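Local atomic coordinates of MHC class I protein (Ginglymostoma cirratum, PDB entry 6LUP), a protein that probably presents peptides at the cell surface for inspection by T cells, as classical MHC class I molecules do. Residues Phe202-Ile207 and Val254-Leu259. Numbering follows the deposited sequence.
Sequences FYPHSI and VDHDGL
Residues 254-259, running on from strand 250-255 into a turn, pass the loop 202-207, the backbones drawing nearest where the CA atoms of I207 and H256 lie 5.2 Å apart. H256 reaches into that loop: with CG anti to its backbone N (chi1 -179°), the imidazole extends across and NE2-H donates to Y203 O at 3.0 Å (152° at the hydrogen). Y203 O lies close to the imidazole plane, yet NE2 stands above the plane of the carbonyl, away from its lone pairs. F202 CB packs over one ring face as a CH-pi contact, 4.0 Å from the centroid, while the two aromatic rings meet obliquely, planes at 66°. Such a buried histidine, beside a cis-proline loop (the Y203-P204 peptide is cis), belongs to the C1-set immunoglobulin fold; here the loop leads from strand 194-202 to strand 208-213 of the facing sheet and also meets D29 of the peptide-binding platform. D257 OD1 stands on the other side of the imidazole, offset toward the rim, and 3.4 Å from P204 CD. On that same face a water donates to S206 O at 2.7 Å and weakly accepts from D257 N. I207 CD1 lies over the centre of the F202 ring and touches V254 CG1 at 3.8 Å.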
# COMPACT_ATOMS: atom_id res chain seq x y z
N PHE A 202 14.70 2.47 2.57
CA PHE A 202 14.28 2.47 3.97
C PHE A 202 12.97 1.73 4.23
O PHE A 202 12.10 1.65 3.36
CB PHE A 202 14.23 3.89 4.54
CG PHE A 202 13.31 4.83 3.81
CD1 PHE A 202 11.96 4.92 4.14
CD2 PHE A 202 13.80 5.67 2.81
CE1 PHE A 202 11.11 5.80 3.48
CE2 PHE A 202 12.96 6.56 2.14
CZ PHE A 202 11.61 6.62 2.47
N TYR A 203 12.86 1.19 5.44
CA TYR A 203 11.65 0.51 5.91
C TYR A 203 11.55 0.73 7.42
O TYR A 203 12.55 0.60 8.13
CB TYR A 203 11.70 -1.00 5.60
CG TYR A 203 10.58 -1.76 6.26
CD1 TYR A 203 10.69 -2.17 7.59
CD2 TYR A 203 9.40 -2.01 5.57
CE1 TYR A 203 9.65 -2.83 8.21
CE2 TYR A 203 8.36 -2.68 6.19
CZ TYR A 203 8.49 -3.08 7.51
OH TYR A 203 7.45 -3.74 8.12
N PRO A 204 10.34 1.05 7.93
CA PRO A 204 9.05 1.20 7.25
C PRO A 204 8.92 2.54 6.51
O PRO A 204 9.87 3.33 6.50
CB PRO A 204 8.03 1.11 8.39
CG PRO A 204 8.76 1.62 9.58
CD PRO A 204 10.20 1.21 9.40
N HIS A 205 7.77 2.78 5.89
CA HIS A 205 7.58 3.89 4.95
C HIS A 205 7.67 5.28 5.60
O HIS A 205 8.13 6.23 4.96
CB HIS A 205 6.25 3.74 4.21
CG HIS A 205 5.08 4.29 4.96
ND1 HIS A 205 4.53 5.53 4.68
CD2 HIS A 205 4.37 3.79 6.00
CE1 HIS A 205 3.53 5.76 5.51
NE2 HIS A 205 3.41 4.72 6.32
N SER A 206 7.22 5.37 6.85
CA SER A 206 7.13 6.64 7.58
C SER A 206 8.50 7.32 7.72
O SER A 206 9.46 6.70 8.17
CB SER A 206 6.51 6.39 8.95
OG SER A 206 6.02 7.58 9.53
N ILE A 207 8.58 8.59 7.32
CA ILE A 207 9.86 9.31 7.30
C ILE A 207 9.71 10.84 7.37
O ILE A 207 8.74 11.41 6.85
CB ILE A 207 10.72 8.90 6.08
CG1 ILE A 207 12.18 9.34 6.26
CG2 ILE A 207 10.12 9.41 4.78
CD1 ILE A 207 13.14 8.72 5.27
N VAL A 254 17.34 14.00 8.19
CA VAL A 254 16.43 12.87 8.03
C VAL A 254 16.10 12.20 9.37
O VAL A 254 17.00 11.90 10.17
CB VAL A 254 17.00 11.82 7.05
CG1 VAL A 254 15.98 10.71 6.80
CG2 VAL A 254 17.40 12.46 5.74
N ASP A 255 14.81 11.97 9.60
CA ASP A 255 14.33 11.19 10.73
C ASP A 255 13.59 9.94 10.27
O ASP A 255 12.60 10.02 9.54
CB ASP A 255 13.43 12.03 11.64
CG ASP A 255 14.22 12.88 12.61
OD1 ASP A 255 14.72 12.33 13.62
OD2 ASP A 255 14.34 14.10 12.36
N HIS A 256 14.11 8.80 10.70
CA HIS A 256 13.56 7.49 10.39
C HIS A 256 13.87 6.61 11.59
O HIS A 256 14.97 6.69 12.15
CB HIS A 256 14.22 6.94 9.12
CG HIS A 256 13.70 5.60 8.69
ND1 HIS A 256 12.60 5.46 7.87
CD2 HIS A 256 14.14 4.34 8.96
CE1 HIS A 256 12.38 4.17 7.66
NE2 HIS A 256 13.30 3.48 8.30
N ASP A 257 12.91 5.79 12.00
CA ASP A 257 13.11 4.96 13.19
C ASP A 257 14.07 3.78 12.96
O ASP A 257 14.28 2.95 13.84
CB ASP A 257 11.76 4.52 13.79
CG ASP A 257 10.97 3.64 12.86
OD1 ASP A 257 11.56 3.04 11.94
OD2 ASP A 257 9.74 3.55 13.06
N GLY A 258 14.65 3.73 11.77
CA GLY A 258 15.77 2.85 11.48
C GLY A 258 17.10 3.54 11.72
O GLY A 258 18.16 2.91 11.66
N LEU A 259 17.05 4.85 11.98
CA LEU A 259 18.26 5.63 12.24
C LEU A 259 18.59 5.68 13.73
O LEU A 259 19.73 5.43 14.13
CB LEU A 259 18.13 7.04 11.66
CG LEU A 259 18.06 7.14 10.14
CD1 LEU A 259 17.53 8.51 9.72
CD2 LEU A 259 19.42 6.86 9.50
O HOH W 1 10.22 4.98 10.14